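Long-range contacts in predicted protease of the collagenase family (Methanopyrus kandleri, PDB 5D88), which probably acts as a zinc-binding peptidase of the U32 family, built on a TIM barrel: residues A[31-37]-A[72-78]; A[79-85]-A[115-121]. All blocks are in the same frame, centred on the assembly; numbering follows the deposited sequence.

Interaction 1 (A[31-37]-A[72-78])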
ATOM      1  N   ARG A  31     -12.484  25.443  -9.325  1.00 42.04           N
ATOM      2  CA  ARG A  31     -12.518  26.894  -9.230  1.00 43.40           C
ATOM      3  C   ARG A  31     -13.634  27.358  -8.296  1.00 43.93           C
ATOM      4  O   ARG A  31     -13.461  28.321  -7.543  1.00 44.27           O
ATOM      5  CB  ARG A  31     -12.686  27.492 -10.626  1.00 45.08           C
ATOM      6  CG  ARG A  31     -12.908  28.991 -10.630  1.00 48.60           C
ATOM      7  CD  ARG A  31     -11.666  29.726 -10.169  1.00 49.50           C
ATOM      8  NE  ARG A  31     -11.871  31.167 -10.169  1.00 51.31           N
ATOM      9  CZ  ARG A  31     -12.469  31.836  -9.191  1.00 52.69           C
ATOM     10  NH1 ARG A  31     -12.933  31.192  -8.123  1.00 52.05           N
ATOM     11  NH2 ARG A  31     -12.604  33.154  -9.282  1.00 53.66           N
ATOM     12  N   HIS A  32     -14.786  26.688  -8.322  1.00 45.97           N
ATOM     13  CA  HIS A  32     -15.882  27.122  -7.462  1.00 48.74           C
ATOM     14  C   HIS A  32     -15.595  26.825  -5.991  1.00 47.00           C
ATOM     15  O   HIS A  32     -15.943  27.622  -5.113  1.00 46.59           O
ATOM     16  CB  HIS A  32     -17.190  26.458  -7.895  1.00 51.81           C
ATOM     17  CG  HIS A  32     -18.324  26.717  -6.956  1.00 57.04           C
ATOM     18  ND1 HIS A  32     -18.906  27.959  -6.821  1.00 59.99           N
ATOM     19  CD2 HIS A  32     -18.969  25.900  -6.090  1.00 59.57           C
ATOM     20  CE1 HIS A  32     -19.871  27.894  -5.920  1.00 61.50           C
ATOM     21  NE2 HIS A  32     -19.931  26.655  -5.464  1.00 61.51           N
ATOM     22  N   HIS A  33     -14.999  25.663  -5.706  1.00 44.90           N
ATOM     23  CA  HIS A  33     -14.611  25.276  -4.350  1.00 45.97           C
ATOM     24  C   HIS A  33     -13.709  26.325  -3.708  1.00 45.75           C
ATOM     25  O   HIS A  33     -13.747  26.517  -2.486  1.00 43.59           O
ATOM     26  CB  HIS A  33     -13.895  23.917  -4.434  1.00 48.81           C
ATOM     27  CG  HIS A  33     -13.834  23.130  -3.153  1.00 51.34           C
ATOM     28  ND1 HIS A  33     -12.945  22.082  -2.980  1.00 48.33           N
ATOM     29  CD2 HIS A  33     -14.565  23.195  -2.013  1.00 50.96           C
ATOM     30  CE1 HIS A  33     -13.113  21.559  -1.778  1.00 51.09           C
ATOM     31  NE2 HIS A  33     -14.095  22.211  -1.171  1.00 50.93           N
ATOM     32  N   LEU A  34     -12.897  27.006  -4.518  1.00 43.22           N
ATOM     33  CA  LEU A  34     -11.973  28.014  -4.005  1.00 43.47           C
ATOM     34  C   LEU A  34     -12.708  29.138  -3.292  1.00 45.19           C
ATOM     35  O   LEU A  34     -12.199  29.695  -2.311  1.00 45.24           O
ATOM     36  CB  LEU A  34     -11.134  28.585  -5.152  1.00 43.04           C
ATOM     37  CG  LEU A  34     -10.068  29.625  -4.797  1.00 44.73           C
ATOM     38  CD1 LEU A  34      -9.087  29.070  -3.766  1.00 42.72           C
ATOM     39  CD2 LEU A  34      -9.310  30.100  -6.054  1.00 43.61           C
ATOM     40  N   ASP A  35     -13.896  29.503  -3.780  1.00 44.77           N
ATOM     41  CA  ASP A  35     -14.638  30.612  -3.195  1.00 45.75           C
ATOM     42  C   ASP A  35     -15.118  30.319  -1.778  1.00 46.09           C
ATOM     43  O   ASP A  35     -15.547  31.251  -1.093  1.00 48.12           O
ATOM     44  CB  ASP A  35     -15.849  30.968  -4.063  1.00 47.66           C
ATOM     45  CG  ASP A  35     -15.473  31.672  -5.358  1.00 51.80           C
ATOM     46  OD1 ASP A  35     -14.284  31.987  -5.587  1.00 53.82           O
ATOM     47  OD2 ASP A  35     -16.396  31.925  -6.157  1.00 53.22           O
ATOM     48  N   THR A  36     -15.086  29.063  -1.334  1.00 46.35           N
ATOM     49  CA  THR A  36     -15.533  28.694   0.008  1.00 49.04           C
ATOM     50  C   THR A  36     -14.392  28.617   1.017  1.00 46.59           C
ATOM     51  O   THR A  36     -14.641  28.448   2.217  1.00 49.37           O
ATOM     52  CB  THR A  36     -16.257  27.341  -0.025  1.00 54.17           C
ATOM     53  OG1 THR A  36     -15.293  26.278  -0.071  1.00 56.56           O
ATOM     54  CG2 THR A  36     -17.191  27.255  -1.245  1.00 53.21           C
ATOM     55  N   VAL A  37     -13.161  28.736   0.566  1.00 42.59           N
ATOM     56  CA  VAL A  37     -12.016  28.709   1.475  1.00 41.96           C
ATOM     57  C   VAL A  37     -12.067  29.942   2.366  1.00 44.68           C
ATOM     58  O   VAL A  37     -12.222  31.064   1.852  1.00 44.28           O
ATOM     59  CB  VAL A  37     -10.717  28.666   0.679  1.00 41.74           C
ATOM     60  CG1 VAL A  37      -9.500  28.818   1.615  1.00 44.50           C
ATOM     61  CG2 VAL A  37     -10.645  27.378  -0.116  1.00 43.31           C
ATOM     62  N   VAL A  72      -5.920  32.190  -9.358  1.00 43.54           N
ATOM     63  CA  VAL A  72      -6.819  32.965  -8.508  1.00 44.98           C
ATOM     64  C   VAL A  72      -6.391  32.866  -7.049  1.00 43.17           C
ATOM     65  O   VAL A  72      -6.460  33.846  -6.304  1.00 44.61           O
ATOM     66  CB  VAL A  72      -8.272  32.498  -8.717  1.00 47.01           C
ATOM     67  CG1 VAL A  72      -9.219  33.204  -7.762  1.00 47.44           C
ATOM     68  CG2 VAL A  72      -8.695  32.758 -10.144  1.00 49.30           C
ATOM     69  N   ALA A  73      -5.939  31.685  -6.613  1.00 43.02           N
ATOM     70  CA  ALA A  73      -5.491  31.535  -5.228  1.00 41.70           C
ATOM     71  C   ALA A  73      -4.311  32.460  -4.916  1.00 45.15           C
ATOM     72  O   ALA A  73      -4.249  33.067  -3.839  1.00 45.19           O
ATOM     73  CB  ALA A  73      -5.118  30.080  -4.956  1.00 41.74           C
ATOM     74  N   LYS A  74      -3.356  32.569  -5.839  1.00 44.27           N
ATOM     75  CA  LYS A  74      -2.240  33.481  -5.615  1.00 46.72           C
ATOM     76  C   LYS A  74      -2.708  34.929  -5.582  1.00 49.82           C
ATOM     77  O   LYS A  74      -2.222  35.723  -4.767  1.00 50.65           O
ATOM     78  CB  LYS A  74      -1.185  33.285  -6.693  1.00 45.55           C
ATOM     79  CG  LYS A  74      -0.412  32.005  -6.554  1.00 46.77           C
ATOM     80  CD  LYS A  74       0.425  31.769  -7.799  1.00 48.15           C
ATOM     81  CE  LYS A  74       1.285  30.529  -7.691  1.00 47.57           C
ATOM     82  NZ  LYS A  74       2.609  30.847  -7.120  1.00 48.53           N
ATOM     83  N   ASP A  75      -3.643  35.299  -6.460  1.00 53.46           N
ATOM     84  CA  ASP A  75      -4.195  36.652  -6.421  1.00 56.59           C
ATOM     85  C   ASP A  75      -4.729  36.978  -5.039  1.00 55.64           C
ATOM     86  O   ASP A  75      -4.610  38.114  -4.567  1.00 56.62           O
ATOM     87  CB  ASP A  75      -5.307  36.797  -7.456  1.00 61.73           C
ATOM     88  CG  ASP A  75      -4.782  37.128  -8.828  1.00 68.95           C
ATOM     89  OD1 ASP A  75      -3.633  36.752  -9.144  1.00 70.58           O
ATOM     90  OD2 ASP A  75      -5.524  37.777  -9.591  1.00 72.83           O
ATOM     91  N   ARG A  76      -5.335  35.997  -4.382  1.00 53.07           N
ATOM     92  CA  ARG A  76      -5.911  36.173  -3.063  1.00 53.36           C
ATOM     93  C   ARG A  76      -4.886  35.961  -1.948  1.00 53.63           C
ATOM     94  O   ARG A  76      -5.260  35.931  -0.770  1.00 54.93           O
ATOM     95  CB  ARG A  76      -7.113  35.228  -2.919  1.00 53.65           C
ATOM     96  CG  ARG A  76      -8.216  35.521  -3.974  1.00 53.43           C
ATOM     97  CD  ARG A  76      -9.383  34.530  -3.946  1.00 54.89           C
ATOM     98  NE  ARG A  76     -10.412  34.840  -4.947  1.00 55.66           N
ATOM     99  CZ  ARG A  76     -11.514  34.117  -5.142  1.00 56.01           C
ATOM    100  NH1 ARG A  76     -11.741  33.031  -4.411  1.00 53.01           N
ATOM    101  NH2 ARG A  76     -12.397  34.478  -6.071  1.00 58.01           N
ATOM    102  N   GLY A  77      -3.605  35.832  -2.301  1.00 52.12           N
ATOM    103  CA  GLY A  77      -2.533  35.724  -1.330  1.00 50.20           C
ATOM    104  C   GLY A  77      -2.437  34.395  -0.616  1.00 49.85           C
ATOM    105  O   GLY A  77      -1.797  34.311   0.438  1.00 51.61           O
ATOM    106  N   LEU A  78      -3.069  33.352  -1.151  1.00 45.95           N
ATOM    107  CA  LEU A  78      -2.967  32.022  -0.581  1.00 42.32           C
ATOM    108  C   LEU A  78      -1.706  31.330  -1.078  1.00 41.23           C
ATOM    109  O   LEU A  78      -1.363  31.413  -2.258  1.00 43.42           O
ATOM    110  CB  LEU A  78      -4.199  31.198  -0.960  1.00 41.79           C
ATOM    111  CG  LEU A  78      -5.508  31.644  -0.303  1.00 43.57           C
ATOM    112  CD1 LEU A  78      -6.730  31.122  -1.051  1.00 43.75           C
ATOM    113  CD2 LEU A  78      -5.540  31.173   1.137  1.00 44.96           C
TER
HETATM  114  O   HOH W   1     -10.849  32.154  -1.900  1.00 56.11           O
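L34 lays its CD2 methyl against CG1 of V72, 3.5 Å away, and its CD1 on the CD1 methyl of L78 at 4.1 Å. With CG anti to the backbone N (chi1 -178°), the two methyls part, CD2 to V72 and CD1 to A73 and L78. A73 adds its CB to the same apolar patch, and V37 touches L78 more loosely.

On the more exposed side of this patch lies a salt-bridge network of R31, D35 and R76. The R76 chain runs extended from CG to NE and presents its guanidinium end-on. NH1 and NH2 both bond to one oxygen, D35 OD1, at 3.0 and 3.2 Å. OD1 lies close to the guanidinium plane. NH1 comes to OD1 on the anti side and NH2 on the syn side, both tilted out of the carboxylate plane. R31 NH1 gives OD1 a third bond, also of 3.0 Å, from above the carboxylate plane. Three donors therefore grip one oxygen. The two guanidinium planes stand 87° apart, with R31 NH2 and R76 NH2 3.5 Å from each other. The shared carboxylate probably offsets the closeness of these two positive groups. V72 CG1 sits over one face of each guanidinium, so the valine serves both the apolar patch and the ion cluster. A water accepts from R76 NH1 and donates to L34 O, joining the cluster to the backbone of 31-37.

R76 is the first residue beyond the helical part. G77, with positive phi, is the C-prime residue of a Schellman motif: L78 N bonds to A73 O, and G77 N to K74 O. The contact thus joins the short, weakly bonded helix 31-34, which follows strand 23-27, to the C-terminal end of helix 63-75. I44 of strand 43-47 also packs against L34, V37, A73 and L78.

Interaction 2 (A[79-85]-A[115-121])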
ATOM      1  N   SER A  79      -1.013  30.648  -0.171  1.00 39.16           N
ATOM      2  CA  SER A  79      -0.000  29.689  -0.591  1.00 38.36           C
ATOM      3  C   SER A  79      -0.682  28.501  -1.265  1.00 34.03           C
ATOM      4  O   SER A  79      -1.868  28.234  -1.049  1.00 34.38           O
ATOM      5  CB  SER A  79       0.843  29.221   0.599  1.00 39.99           C
ATOM      6  OG  SER A  79       1.511  30.318   1.190  1.00 43.12           O
ATOM      7  N   VAL A  80       0.074  27.798  -2.104  1.00 32.76           N
ATOM      8  CA  VAL A  80      -0.465  26.726  -2.935  1.00 33.13           C
ATOM      9  C   VAL A  80       0.435  25.507  -2.857  1.00 30.90           C
ATOM     10  O   VAL A  80       1.634  25.588  -3.155  1.00 31.66           O
ATOM     11  CB  VAL A  80      -0.621  27.163  -4.403  1.00 33.51           C
ATOM     12  CG1 VAL A  80      -1.099  26.003  -5.260  1.00 34.75           C
ATOM     13  CG2 VAL A  80      -1.575  28.357  -4.496  1.00 35.46           C
ATOM     14  N   GLN A  81      -0.150  24.363  -2.530  1.00 27.38           N
ATOM     15  CA  GLN A  81       0.555  23.100  -2.639  1.00 26.57           C
ATOM     16  C   GLN A  81      -0.174  22.181  -3.605  1.00 26.58           C
ATOM     17  O   GLN A  81      -1.406  22.123  -3.628  1.00 27.97           O
ATOM     18  CB  GLN A  81       0.713  22.431  -1.276  1.00 27.96           C
ATOM     19  CG  GLN A  81       1.622  23.218  -0.349  1.00 29.32           C
ATOM     20  CD  GLN A  81       1.719  22.656   1.058  1.00 30.08           C
ATOM     21  OE1 GLN A  81       0.914  21.825   1.480  1.00 29.38           O
ATOM     22  NE2 GLN A  81       2.707  23.133   1.803  1.00 30.99           N
ATOM     23  N   ALA A  82       0.608  21.513  -4.439  1.00 27.15           N
ATOM     24  CA  ALA A  82       0.105  20.487  -5.335  1.00 25.14           C
ATOM     25  C   ALA A  82      -0.017  19.178  -4.576  1.00 25.37           C
ATOM     26  O   ALA A  82       0.928  18.756  -3.903  1.00 27.38           O
ATOM     27  CB  ALA A  82       1.063  20.308  -6.518  1.00 26.63           C
ATOM     28  N   LEU A  83      -1.162  18.522  -4.712  1.00 25.01           N
ATOM     29  CA  LEU A  83      -1.377  17.184  -4.174  1.00 24.62           C
ATOM     30  C   LEU A  83      -1.092  16.177  -5.279  1.00 22.83           C
ATOM     31  O   LEU A  83      -1.832  16.091  -6.268  1.00 25.17           O
ATOM     32  CB  LEU A  83      -2.800  17.037  -3.635  1.00 23.25           C
ATOM     33  CG  LEU A  83      -3.193  15.695  -3.013  1.00 24.76           C
ATOM     34  CD1 LEU A  83      -2.374  15.421  -1.738  1.00 27.26           C
ATOM     35  CD2 LEU A  83      -4.660  15.699  -2.697  1.00 27.26           C
ATOM     36  N   MET A  84      -0.014  15.422  -5.098  1.00 22.94           N
ATOM     37  CA  MET A  84       0.471  14.427  -6.062  1.00 21.23           C
ATOM     38  C   MET A  84       0.891  13.208  -5.248  1.00 22.75           C
ATOM     39  O   MET A  84       2.037  12.775  -5.259  1.00 23.85           O
ATOM     40  CB  MET A  84       1.634  14.968  -6.897  1.00 24.14           C
ATOM     41  CG  MET A  84       1.949  14.096  -8.092  1.00 27.44           C
ATOM     42  SD  MET A  84       3.228  14.818  -9.118  1.00 27.78           S
ATOM     43  CE  MET A  84       4.552  14.743  -7.966  1.00 29.48           C
ATOM     44  N   ASP A  85      -0.061  12.646  -4.495  1.00 21.31           N
ATOM     45  CA  ASP A  85       0.270  11.690  -3.448  1.00 21.24           C
ATOM     46  C   ASP A  85      -0.052  10.256  -3.829  1.00 21.67           C
ATOM     47  O   ASP A  85      -0.357   9.445  -2.959  1.00 22.40           O
ATOM     48  CB  ASP A  85      -0.400  12.060  -2.128  1.00 21.84           C
ATOM     49  CG  ASP A  85      -1.911  11.956  -2.153  1.00 22.74           C
ATOM     50  OD1 ASP A  85      -2.522  11.848  -3.213  1.00 23.22           O
ATOM     51  OD2 ASP A  85      -2.495  11.993  -1.060  1.00 26.13           O
ATOM     52  N   VAL A 115       4.004  26.254  -7.746  1.00 33.31           N
ATOM     53  CA  VAL A 115       3.492  25.955  -6.419  1.00 33.53           C
ATOM     54  C   VAL A 115       4.582  26.186  -5.376  1.00 31.13           C
ATOM     55  O   VAL A 115       5.787  26.237  -5.668  1.00 33.64           O
ATOM     56  CB  VAL A 115       2.926  24.527  -6.319  1.00 33.45           C
ATOM     57  CG1 VAL A 115       1.813  24.320  -7.336  1.00 35.80           C
ATOM     58  CG2 VAL A 115       4.021  23.456  -6.473  1.00 34.56           C
ATOM     59  N   ASP A 116       4.132  26.377  -4.139  1.00 31.82           N
ATOM     60  CA  ASP A 116       5.017  26.561  -2.998  1.00 32.75           C
ATOM     61  C   ASP A 116       5.491  25.247  -2.395  1.00 31.52           C
ATOM     62  O   ASP A 116       6.541  25.221  -1.734  1.00 31.38           O
ATOM     63  CB  ASP A 116       4.299  27.377  -1.927  1.00 35.69           C
ATOM     64  CG  ASP A 116       3.870  28.745  -2.439  1.00 40.42           C
ATOM     65  OD1 ASP A 116       4.767  29.564  -2.720  1.00 39.27           O
ATOM     66  OD2 ASP A 116       2.646  28.997  -2.569  1.00 42.50           O
ATOM     67  N   GLY A 117       4.732  24.177  -2.584  1.00 29.71           N
ATOM     68  CA  GLY A 117       5.083  22.886  -2.034  1.00 28.31           C
ATOM     69  C   GLY A 117       4.319  21.791  -2.743  1.00 26.97           C
ATOM     70  O   GLY A 117       3.431  22.043  -3.568  1.00 26.26           O
ATOM     71  N   VAL A 118       4.672  20.559  -2.391  1.00 25.55           N
ATOM     72  CA  VAL A 118       4.096  19.368  -3.007  1.00 25.52           C
ATOM     73  C   VAL A 118       3.825  18.351  -1.913  1.00 27.38           C
ATOM     74  O   VAL A 118       4.685  18.107  -1.054  1.00 27.68           O
ATOM     75  CB  VAL A 118       5.002  18.746  -4.096  1.00 26.99           C
ATOM     76  CG1 VAL A 118       4.201  17.748  -4.905  1.00 27.85           C
ATOM     77  CG2 VAL A 118       5.588  19.800  -5.012  1.00 27.23           C
ATOM     78  N   VAL A 119       2.624  17.775  -1.942  1.00 25.08           N
ATOM     79  CA  VAL A 119       2.185  16.760  -0.998  1.00 24.21           C
ATOM     80  C   VAL A 119       2.272  15.420  -1.709  1.00 24.11           C
ATOM     81  O   VAL A 119       1.540  15.170  -2.670  1.00 24.44           O
ATOM     82  CB  VAL A 119       0.758  17.032  -0.496  1.00 23.62           C
ATOM     83  CG1 VAL A 119       0.356  15.999   0.550  1.00 26.52           C
ATOM     84  CG2 VAL A 119       0.620  18.469   0.065  1.00 25.72           C
ATOM     85  N   VAL A 120       3.178  14.557  -1.246  1.00 23.93           N
ATOM     86  CA  VAL A 120       3.488  13.303  -1.917  1.00 23.12           C
ATOM     87  C   VAL A 120       3.491  12.176  -0.894  1.00 22.24           C
ATOM     88  O   VAL A 120       3.635  12.398   0.304  1.00 23.43           O
ATOM     89  CB  VAL A 120       4.852  13.366  -2.635  1.00 23.73           C
ATOM     90  CG1 VAL A 120       4.846  14.487  -3.661  1.00 28.10           C
ATOM     91  CG2 VAL A 120       6.004  13.554  -1.645  1.00 26.47           C
ATOM     92  N   ALA A 121       3.385  10.956  -1.390  1.00 23.95           N
ATOM     93  CA  ALA A 121       3.548   9.761  -0.577  1.00 22.86           C
ATOM     94  C   ALA A 121       4.794   8.955  -0.906  1.00 23.41           C
ATOM     95  O   ALA A 121       5.392   8.363  -0.013  1.00 23.92           O
ATOM     96  CB  ALA A 121       2.335   8.861  -0.733  1.00 22.21           C
TER
HETATM   97  O   HOH W   2       3.332  10.296  -4.216  1.00 21.41           O
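L83 and V119 cross at a slant on one face of the sheet, L83 CD1 meeting V119 CG1 at 3.6 Å. Chi1 near 180° with chi2 at 65° brings L83 CD1 over to the valine. Q81 is on the same face and crosses V119 at about a right angle, its OE1 near V119 CG2. That OE1 is hydrogen-bonded to R187. G117, paired with Q81, has no side chain, and a CB there would lie tight against Q81 NE2. On the other face A82 sets its CB against V118 CG1 and V115 CG1.

The backbones run parallel, their short axes crossing at -32°. A82 N bonds to G117 O, V119 N to A82 O at 2.8 Å, and M84 N to V119 O. The V119 N bond is nearly straight (173° at the hydrogen).

D116 secures the start of the pair from both its backbone and its side chain. Its N donates to V80 O, while its OD2 takes V80 N at 2.9 Å through the anti lone pair. An alanine here would keep the backbone bond but is likely to leave V80 N without its acceptor at the start of the pair. At the far end a water links M84 O to A121 N.

These are neighbouring strands of the eight-stranded TIM barrel, joined by helix 98-113 in a beta-alpha-beta crossover. Strand 43-47 flanks 79-83 on its other edge. Outside the barrel, L109 of helix 98-113 covers A82 and V118, and L129 of helix 123-132 covers V118 and V120.

How the interactions relate
The two contacts follow one another along the chain. Helix 63-75 ends in interaction 1, and strand 79-83 of interaction 2 begins directly after L78. Their centres are 16 Å apart, yet they touch where A73 CB packs on V80 CG2 at 4.0 Å. I44 of strand 43-47 touches residues of both. Interaction 1 lies on the outside of the barrel, away from the zinc. Its centre is about 17 Å from the centre of the chain. The A121 end of interaction 2 comes nearer to the metal site of C88 and H209. The A121 side chain is about 9 Å from that of C88 and about 12 Å from the zinc ion.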